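Putative uncharacterized protein Ta1305 (Thermoplasma acidophilum, PDB 4RKS) catalyses the ATP-dependent phosphorylation of (R)-mevalonate to mevalonate 3-phosphate, a step in the alternative mevalonate pathway of extremely acidophilic Thermoplasmatales. Local coordinates at residues L38-P49 and L154-G162; F247-H258 and R284-T294. All coordinates share one frame; numbering follows the deposited sequence.

Interaction 1: L38-P49 and L154-G162; sequences LGGIANPVTRTP and LRAVSESAG. With MEV ((R)-mevalonate), chain C.
E159 is the side chain on which R47, L38 and I41 of the loop and the (R)-mevalonate converge. Its OE1 sits 3.0 Å from CZ of R47, over the centre of one guanidinium face. This makes a salt bridge, with R47 NH2 3.1 Å from E159 OE1, but one of charge alone, since no N-H is aimed at the oxygen and the carboxylate and guanidinium planes are turned 47° apart. The other oxygen of E159, OE2, lies 2.7 Å from O8 of the mevalonate. Elsewhere on the ligand, the backbone N of L38 donates an almost straight bond to the mevalonate carboxylate oxygen O4 (L38 N to mevalonate O4 2.8 Å, 175° at the hydrogen). Both L38 and E159 are substrate-binding residues of this GHMP-family kinase, so the contact forms one wall of its mevalonate pocket. The aliphatic part of E159 is packed from the side of the loop: CD1 of I41 reaches its CG at 3.7 Å, and CD2 of L38 approaches the same carbon. With CG held between its backbone N and carbonyl carbon (chi1 59°) and the chain bent at chi2, the acid is directed into this pocket. H211, also of the pocket, hydrogen-bonds E159 OE2 through NE2, and D208 forms a further salt bridge with R47. Farther from the ligand, CB of R47 rests 3.3 Å from the carbonyl O of R155, while CB of A156 meets the V45 carbonyl O. Within the loop, OD1 of N43 accepts from the N atoms of V45 and T46, an Asx turn and an Asx motif. The loop 38-49, which links strands 24-34 and 53-59, touches helix 207-214 through L38, I41 and R47, and at residues 155-160 meets the connection from helix 147-154 to helix 161-166.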
# COMPACT_ATOMS: atom_id res chain seq x y z
N LEU A 38 3.72 -8.54 -3.17
CA LEU A 38 4.72 -8.99 -2.20
C LEU A 38 4.26 -10.19 -1.36
O LEU A 38 3.18 -10.19 -0.79
CB LEU A 38 5.11 -7.85 -1.27
CG LEU A 38 6.12 -8.25 -0.20
CD1 LEU A 38 7.46 -8.56 -0.86
CD2 LEU A 38 6.25 -7.14 0.83
N GLY A 39 5.12 -11.20 -1.28
CA GLY A 39 4.93 -12.28 -0.34
C GLY A 39 6.26 -12.66 0.26
O GLY A 39 7.16 -13.12 -0.46
N GLY A 40 6.40 -12.47 1.57
CA GLY A 40 7.62 -12.85 2.26
C GLY A 40 8.35 -11.67 2.85
O GLY A 40 8.63 -10.68 2.17
N ILE A 41 8.68 -11.79 4.13
CA ILE A 41 9.37 -10.75 4.87
C ILE A 41 10.63 -11.36 5.52
O ILE A 41 10.58 -12.46 6.09
CB ILE A 41 8.40 -10.11 5.92
CG1 ILE A 41 8.08 -8.67 5.56
CG2 ILE A 41 8.91 -10.22 7.34
CD1 ILE A 41 7.43 -8.53 4.23
N ALA A 42 11.77 -10.67 5.42
CA ALA A 42 13.06 -11.23 5.85
C ALA A 42 13.15 -11.45 7.35
O ALA A 42 13.83 -12.37 7.81
CB ALA A 42 14.19 -10.32 5.42
N ASN A 43 12.44 -10.62 8.09
CA ASN A 43 12.54 -10.61 9.55
C ASN A 43 11.32 -9.90 10.16
O ASN A 43 10.88 -8.88 9.65
CB ASN A 43 13.84 -9.92 9.96
CG ASN A 43 13.94 -9.76 11.44
OD1 ASN A 43 13.46 -8.78 12.01
ND2 ASN A 43 14.57 -10.73 12.10
N PRO A 44 10.77 -10.46 11.25
CA PRO A 44 9.54 -9.92 11.88
C PRO A 44 9.67 -8.51 12.48
O PRO A 44 8.65 -7.85 12.71
CB PRO A 44 9.25 -10.94 13.00
CG PRO A 44 10.55 -11.65 13.23
CD PRO A 44 11.20 -11.71 11.88
N VAL A 45 10.89 -8.07 12.74
CA VAL A 45 11.08 -6.75 13.33
C VAL A 45 11.29 -5.66 12.27
O VAL A 45 10.51 -4.72 12.19
CB VAL A 45 12.28 -6.73 14.29
CG1 VAL A 45 12.36 -5.38 14.99
CG2 VAL A 45 12.15 -7.86 15.32
N THR A 46 12.33 -5.81 11.45
CA THR A 46 12.66 -4.84 10.42
C THR A 46 11.72 -4.92 9.22
O THR A 46 11.52 -3.93 8.50
CB THR A 46 14.09 -5.06 9.91
OG1 THR A 46 14.16 -6.29 9.19
CG2 THR A 46 15.04 -5.11 11.08
N ARG A 47 11.17 -6.11 9.00
CA ARG A 47 10.15 -6.38 7.99
C ARG A 47 10.59 -6.05 6.56
O ARG A 47 9.76 -5.68 5.73
CB ARG A 47 8.86 -5.64 8.32
CG ARG A 47 8.34 -5.90 9.74
CD ARG A 47 6.84 -5.70 9.80
NE ARG A 47 6.15 -6.77 9.09
CZ ARG A 47 4.83 -6.98 9.12
NH1 ARG A 47 4.04 -6.18 9.83
NH2 ARG A 47 4.31 -7.99 8.44
N THR A 48 11.88 -6.23 6.27
CA THR A 48 12.37 -6.09 4.90
C THR A 48 11.72 -7.10 3.94
O THR A 48 11.68 -8.29 4.22
CB THR A 48 13.90 -6.27 4.86
OG1 THR A 48 14.50 -5.38 5.80
CG2 THR A 48 14.47 -5.97 3.46
N PRO A 49 11.19 -6.62 2.79
CA PRO A 49 10.60 -7.51 1.77
C PRO A 49 11.60 -8.55 1.25
O PRO A 49 12.73 -8.17 0.93
CB PRO A 49 10.21 -6.54 0.65
CG PRO A 49 10.04 -5.22 1.32
CD PRO A 49 11.07 -5.20 2.43
N LEU A 154 10.53 2.94 8.45
CA LEU A 154 9.07 2.87 8.42
C LEU A 154 8.54 1.46 8.18
O LEU A 154 7.38 1.19 8.45
CB LEU A 154 8.50 3.80 7.35
CG LEU A 154 8.80 5.29 7.45
CD1 LEU A 154 8.15 6.02 6.28
CD2 LEU A 154 8.36 5.88 8.79
N ARG A 155 9.37 0.57 7.64
CA ARG A 155 8.87 -0.75 7.26
C ARG A 155 8.49 -1.60 8.46
O ARG A 155 7.68 -2.53 8.34
CB ARG A 155 9.88 -1.49 6.37
CG ARG A 155 9.96 -0.90 4.97
CD ARG A 155 10.71 -1.79 3.96
NE ARG A 155 11.11 -0.98 2.82
CZ ARG A 155 12.32 -0.44 2.72
NH1 ARG A 155 13.22 -0.69 3.65
NH2 ARG A 155 12.63 0.31 1.68
N ALA A 156 9.04 -1.25 9.63
CA ALA A 156 8.71 -1.94 10.86
C ALA A 156 7.24 -1.70 11.20
O ALA A 156 6.61 -2.51 11.86
CB ALA A 156 9.61 -1.46 12.01
N VAL A 157 6.72 -0.57 10.74
CA VAL A 157 5.33 -0.25 10.92
C VAL A 157 4.50 -0.94 9.83
O VAL A 157 3.47 -1.53 10.12
CB VAL A 157 5.12 1.27 10.90
CG1 VAL A 157 3.65 1.61 11.02
CG2 VAL A 157 5.93 1.91 12.03
N SER A 158 4.97 -0.89 8.59
CA SER A 158 4.31 -1.58 7.49
C SER A 158 5.29 -1.78 6.34
O SER A 158 5.91 -0.83 5.89
CB SER A 158 3.08 -0.79 7.01
OG SER A 158 2.54 -1.37 5.84
N GLU A 159 5.39 -3.01 5.85
CA GLU A 159 6.48 -3.38 4.95
C GLU A 159 6.40 -2.68 3.59
O GLU A 159 7.41 -2.60 2.89
CB GLU A 159 6.53 -4.90 4.75
CG GLU A 159 5.25 -5.52 4.19
CD GLU A 159 4.21 -5.84 5.27
OE1 GLU A 159 4.46 -5.55 6.46
OE2 GLU A 159 3.14 -6.40 4.91
N SER A 160 5.22 -2.18 3.21
CA SER A 160 5.06 -1.46 1.95
C SER A 160 4.85 0.06 2.14
O SER A 160 4.14 0.71 1.36
CB SER A 160 3.89 -2.03 1.14
OG SER A 160 4.12 -3.39 0.80
N ALA A 161 5.49 0.62 3.16
CA ALA A 161 5.38 2.03 3.47
C ALA A 161 5.84 2.91 2.29
O ALA A 161 5.30 4.00 2.07
CB ALA A 161 6.20 2.37 4.71
N GLY A 162 6.82 2.42 1.55
CA GLY A 162 7.41 3.19 0.46
C GLY A 162 6.44 3.52 -0.67
O GLY A 162 6.59 4.53 -1.36
C8 MEV C . 1.82 -6.38 1.07
O8 MEV C . 2.57 -6.36 2.27
C2 MEV C . 1.06 -7.69 1.03
C3 MEV C . -0.07 -7.81 0.02
O7 MEV C . -0.95 -6.71 0.06
C4 MEV C . 0.47 -7.94 -1.40
C5 MEV C . 0.80 -6.61 -2.04
O3 MEV C . -0.01 -5.63 -2.00
O4 MEV C . 1.91 -6.46 -2.61
C6 MEV C . -0.85 -9.06 0.38

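Interaction 2: F247-H258 and R284-T294; sequences FDLAQEDTEEYH and RKDYWNAYIVT. With MEV ((R)-mevalonate), chain C.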
# COMPACT_ATOMS: atom_id res chain seq x y z
N PHE A 247 -1.13 -2.80 -16.35
CA PHE A 247 -2.24 -3.41 -15.62
C PHE A 247 -2.51 -4.83 -16.09
O PHE A 247 -2.80 -5.71 -15.27
CB PHE A 247 -3.51 -2.57 -15.73
CG PHE A 247 -3.54 -1.40 -14.77
CD1 PHE A 247 -3.52 -1.60 -13.40
CD2 PHE A 247 -3.63 -0.09 -15.25
CE1 PHE A 247 -3.56 -0.54 -12.52
CE2 PHE A 247 -3.68 0.99 -14.36
CZ PHE A 247 -3.65 0.76 -13.00
N ASP A 248 -2.41 -5.07 -17.40
CA ASP A 248 -2.43 -6.44 -17.93
C ASP A 248 -1.44 -7.35 -17.19
O ASP A 248 -1.77 -8.48 -16.83
CB ASP A 248 -2.08 -6.48 -19.41
CG ASP A 248 -3.17 -5.93 -20.30
OD1 ASP A 248 -4.30 -5.70 -19.83
OD2 ASP A 248 -2.88 -5.73 -21.50
N LEU A 249 -0.22 -6.85 -16.97
CA LEU A 249 0.80 -7.62 -16.28
C LEU A 249 0.45 -7.81 -14.79
O LEU A 249 0.68 -8.89 -14.24
CB LEU A 249 2.16 -6.94 -16.43
CG LEU A 249 3.42 -7.61 -15.86
CD1 LEU A 249 4.64 -7.12 -16.59
CD2 LEU A 249 3.60 -7.26 -14.39
N ALA A 250 -0.09 -6.78 -14.16
CA ALA A 250 -0.55 -6.87 -12.79
C ALA A 250 -1.57 -8.00 -12.62
O ALA A 250 -1.55 -8.71 -11.62
CB ALA A 250 -1.14 -5.56 -12.33
N GLN A 251 -2.46 -8.16 -13.60
CA GLN A 251 -3.44 -9.25 -13.56
C GLN A 251 -2.75 -10.61 -13.69
O GLN A 251 -3.13 -11.56 -13.00
CB GLN A 251 -4.50 -9.09 -14.65
CG GLN A 251 -5.46 -10.28 -14.73
CD GLN A 251 -6.65 -10.06 -15.65
OE1 GLN A 251 -7.28 -8.99 -15.63
NE2 GLN A 251 -6.98 -11.06 -16.44
N GLU A 252 -1.75 -10.72 -14.55
CA GLU A 252 -1.00 -11.97 -14.69
C GLU A 252 -0.21 -12.27 -13.42
O GLU A 252 -0.16 -13.42 -12.98
CB GLU A 252 -0.05 -11.92 -15.88
CG GLU A 252 -0.77 -11.77 -17.21
CD GLU A 252 0.16 -11.91 -18.40
OE1 GLU A 252 0.89 -12.92 -18.48
OE2 GLU A 252 0.16 -10.99 -19.26
N ASP A 253 0.39 -11.24 -12.83
CA ASP A 253 1.07 -11.38 -11.54
C ASP A 253 0.10 -11.83 -10.46
O ASP A 253 0.42 -12.71 -9.66
CB ASP A 253 1.73 -10.07 -11.13
CG ASP A 253 2.79 -10.27 -10.04
OD1 ASP A 253 3.91 -10.69 -10.40
OD2 ASP A 253 2.50 -10.01 -8.85
N THR A 254 -1.08 -11.22 -10.43
CA THR A 254 -2.13 -11.57 -9.48
C THR A 254 -2.48 -13.06 -9.57
O THR A 254 -2.62 -13.74 -8.56
CB THR A 254 -3.41 -10.72 -9.71
OG1 THR A 254 -3.19 -9.38 -9.26
CG2 THR A 254 -4.60 -11.29 -8.96
N GLU A 255 -2.61 -13.57 -10.79
CA GLU A 255 -3.01 -14.96 -10.98
C GLU A 255 -1.91 -15.95 -10.55
O GLU A 255 -2.19 -16.97 -9.92
CB GLU A 255 -3.42 -15.17 -12.45
CG GLU A 255 -4.68 -14.35 -12.79
CD GLU A 255 -5.07 -14.34 -14.27
OE1 GLU A 255 -4.19 -14.50 -15.15
OE2 GLU A 255 -6.27 -14.14 -14.56
N GLU A 256 -0.66 -15.65 -10.88
CA GLU A 256 0.48 -16.45 -10.41
C GLU A 256 0.58 -16.46 -8.87
O GLU A 256 0.75 -17.50 -8.25
CB GLU A 256 1.78 -15.91 -11.00
CG GLU A 256 3.04 -16.52 -10.41
CD GLU A 256 4.30 -15.91 -10.99
OE1 GLU A 256 4.22 -15.29 -12.07
OE2 GLU A 256 5.37 -16.04 -10.36
N TYR A 257 0.49 -15.27 -8.28
CA TYR A 257 0.58 -15.10 -6.84
C TYR A 257 -0.48 -15.91 -6.11
O TYR A 257 -0.19 -16.62 -5.14
CB TYR A 257 0.46 -13.62 -6.52
CG TYR A 257 0.59 -13.17 -5.09
CD1 TYR A 257 1.84 -13.11 -4.46
CD2 TYR A 257 -0.51 -12.72 -4.39
CE1 TYR A 257 1.96 -12.64 -3.17
CE2 TYR A 257 -0.40 -12.26 -3.10
CZ TYR A 257 0.83 -12.22 -2.49
OH TYR A 257 0.92 -11.74 -1.21
N HIS A 258 -1.72 -15.83 -6.57
CA HIS A 258 -2.78 -16.51 -5.83
C HIS A 258 -2.86 -18.00 -6.15
O HIS A 258 -3.43 -18.77 -5.37
CB HIS A 258 -4.10 -15.79 -6.06
CG HIS A 258 -4.18 -14.49 -5.33
ND1 HIS A 258 -4.27 -14.42 -3.96
CD2 HIS A 258 -4.12 -13.21 -5.77
CE1 HIS A 258 -4.29 -13.15 -3.59
NE2 HIS A 258 -4.20 -12.40 -4.67
N ARG A 284 -14.46 -8.02 -21.19
CA ARG A 284 -13.13 -7.62 -21.67
C ARG A 284 -13.11 -7.61 -23.20
O ARG A 284 -12.36 -6.85 -23.82
CB ARG A 284 -12.03 -8.53 -21.12
CG ARG A 284 -10.60 -8.07 -21.44
CD ARG A 284 -9.57 -8.69 -20.49
NE ARG A 284 -9.91 -8.46 -19.09
CZ ARG A 284 -10.06 -9.41 -18.18
NH1 ARG A 284 -9.88 -10.69 -18.51
NH2 ARG A 284 -10.37 -9.09 -16.93
N LYS A 285 -13.94 -8.45 -23.79
CA LYS A 285 -14.04 -8.52 -25.25
C LYS A 285 -14.76 -7.29 -25.80
O LYS A 285 -14.61 -6.95 -26.97
CB LYS A 285 -14.76 -9.80 -25.66
CG LYS A 285 -14.03 -11.07 -25.24
CD LYS A 285 -14.85 -12.31 -25.58
CE LYS A 285 -16.25 -12.22 -24.98
NZ LYS A 285 -17.07 -13.45 -25.23
N ASP A 286 -15.51 -6.62 -24.94
CA ASP A 286 -16.29 -5.44 -25.30
C ASP A 286 -15.48 -4.14 -25.07
O ASP A 286 -15.34 -3.32 -25.98
CB ASP A 286 -17.60 -5.43 -24.50
CG ASP A 286 -18.49 -4.23 -24.82
OD1 ASP A 286 -18.27 -3.56 -25.84
OD2 ASP A 286 -19.42 -3.97 -24.03
N TYR A 287 -14.95 -3.96 -23.87
CA TYR A 287 -14.04 -2.87 -23.61
C TYR A 287 -12.93 -3.32 -22.65
O TYR A 287 -13.11 -4.29 -21.92
CB TYR A 287 -14.77 -1.65 -23.06
CG TYR A 287 -15.55 -1.83 -21.76
CD1 TYR A 287 -16.86 -2.29 -21.77
CD2 TYR A 287 -14.97 -1.51 -20.53
CE1 TYR A 287 -17.57 -2.44 -20.59
CE2 TYR A 287 -15.67 -1.66 -19.35
CZ TYR A 287 -16.97 -2.13 -19.38
OH TYR A 287 -17.67 -2.27 -18.19
N TRP A 288 -11.79 -2.64 -22.69
CA TRP A 288 -10.64 -3.09 -21.91
C TRP A 288 -10.86 -3.02 -20.41
O TRP A 288 -11.42 -2.05 -19.87
CB TRP A 288 -9.40 -2.26 -22.27
CG TRP A 288 -8.17 -2.68 -21.49
CD1 TRP A 288 -7.29 -3.68 -21.80
CD2 TRP A 288 -7.70 -2.10 -20.26
NE1 TRP A 288 -6.30 -3.76 -20.84
CE2 TRP A 288 -6.53 -2.80 -19.89
CE3 TRP A 288 -8.15 -1.05 -19.45
CZ2 TRP A 288 -5.80 -2.48 -18.74
CZ3 TRP A 288 -7.43 -0.74 -18.30
CH2 TRP A 288 -6.27 -1.46 -17.96
N ASN A 289 -10.44 -4.07 -19.72
CA ASN A 289 -10.23 -4.01 -18.29
C ASN A 289 -9.14 -4.98 -17.91
O ASN A 289 -8.74 -5.83 -18.71
CB ASN A 289 -11.51 -4.32 -17.51
CG ASN A 289 -11.85 -5.80 -17.52
OD1 ASN A 289 -11.22 -6.61 -16.83
ND2 ASN A 289 -12.85 -6.17 -18.31
N ALA A 290 -8.65 -4.83 -16.68
CA ALA A 290 -7.72 -5.77 -16.05
C ALA A 290 -7.97 -5.70 -14.55
O ALA A 290 -8.27 -4.62 -14.03
CB ALA A 290 -6.28 -5.43 -16.38
N TYR A 291 -7.85 -6.82 -13.85
CA TYR A 291 -8.12 -6.82 -12.41
C TYR A 291 -6.90 -7.21 -11.58
O TYR A 291 -6.00 -7.87 -12.06
CB TYR A 291 -9.28 -7.76 -12.07
CG TYR A 291 -8.88 -9.21 -12.04
CD1 TYR A 291 -8.93 -9.98 -13.19
CD2 TYR A 291 -8.47 -9.81 -10.86
CE1 TYR A 291 -8.55 -11.30 -13.17
CE2 TYR A 291 -8.09 -11.13 -10.83
CZ TYR A 291 -8.13 -11.87 -11.99
OH TYR A 291 -7.77 -13.19 -11.96
N ILE A 292 -6.93 -6.81 -10.30
CA ILE A 292 -5.92 -7.15 -9.30
C ILE A 292 -6.61 -7.66 -8.03
O ILE A 292 -7.65 -7.12 -7.64
CB ILE A 292 -5.03 -5.93 -8.95
CG1 ILE A 292 -4.21 -5.48 -10.16
CG2 ILE A 292 -4.11 -6.21 -7.74
CD1 ILE A 292 -3.60 -4.10 -9.99
N VAL A 293 -6.04 -8.68 -7.38
CA VAL A 293 -6.46 -9.07 -6.03
C VAL A 293 -5.21 -9.09 -5.15
O VAL A 293 -4.24 -9.76 -5.50
CB VAL A 293 -7.13 -10.47 -6.01
CG1 VAL A 293 -7.52 -10.86 -4.58
CG2 VAL A 293 -8.35 -10.51 -6.95
N THR A 294 -5.21 -8.37 -4.04
CA THR A 294 -4.04 -8.38 -3.16
C THR A 294 -4.26 -9.37 -2.01
O THR A 294 -4.37 -10.56 -2.26
CB THR A 294 -3.71 -6.95 -2.61
OG1 THR A 294 -4.82 -6.43 -1.86
CG2 THR A 294 -3.42 -6.00 -3.77
C8 MEV C . 1.82 -6.38 1.07
O8 MEV C . 2.57 -6.36 2.27
C2 MEV C . 1.06 -7.69 1.03
C3 MEV C . -0.07 -7.81 0.02
O7 MEV C . -0.95 -6.71 0.06
C4 MEV C . 0.47 -7.94 -1.40
C5 MEV C . 0.80 -6.61 -2.04
O3 MEV C . -0.01 -5.63 -2.00
O4 MEV C . 1.91 -6.46 -2.61
C6 MEV C . -0.85 -9.06 0.38
O HOH W 1 -6.90 -6.82 -19.95
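Helix 247-258 lies across strand 289-292 at 39° between their N-to-C directions, with the axes of these segments 6.8 Å apart at their closest. This is helix-on-sheet packing in the C-terminal domain of the kinase, for strand 289-292 pairs antiparallel with 298-304. Near the start of the helix segment, CB of F247 meets the edge of the W288 ring at CH2 (3.7 Å), and A250 CB packs on CD1 of I292. D248 OD1 accepts from W288 NE1 on its syn side, nearly in the indole plane, and K244 makes a cation-pi contact with that indole. Q251, its chain extended from a CG anti to the backbone N (chi1 174°), crosses the Y291 side chain at about a right angle, amide and ring planes 36° apart. Its OE1 takes the backbone N-H of Y291 at 2.9 Å and also lies over one face of the R284 guanidinium, at an angle too poor for a bond. R284 instead grips N289 side-on, NE to the carbonyl O and NH2 to OD1. The backbone O of Y291, buried under the helix near CB of Q251, has no hydrogen-bonding partner in the model. One turn on, T254 OG1 donates to its own helix at A250 O and accepts only a weak bond from V293 N. Y257, a pocket residue, brings its OH to 3.6 Å from C6 of the mevalonate. Beside it, CD2 of Y257 lies over the centre of the H258 imidazole, whose NE2 donates to the V293 carbonyl O at 2.8 Å, in the ring plane but from well above the carbonyl plane.

Overall arrangement
Interaction 1 lies in the N-terminal, decarboxylase-like part of the chain and interaction 2 in the C-terminal part; their centres are 25 Å apart, yet both reach the same mevalonate. They meet directly where the OH of Y257 comes within 2.8 Å of the carbonyl O of L38, a probable but weak hydrogen bond, with the Y257 ring also packing near G39. L38 therefore faces the ligand through its N and interaction 2 through its O. R163, which also bonds the mevalonate, stands near both S160 and T294. E159 lies near the O8 end, while Y257 and T294 approach around C6 and O7, consistent with a pocket assembled from N- and C-terminal parts of the chain.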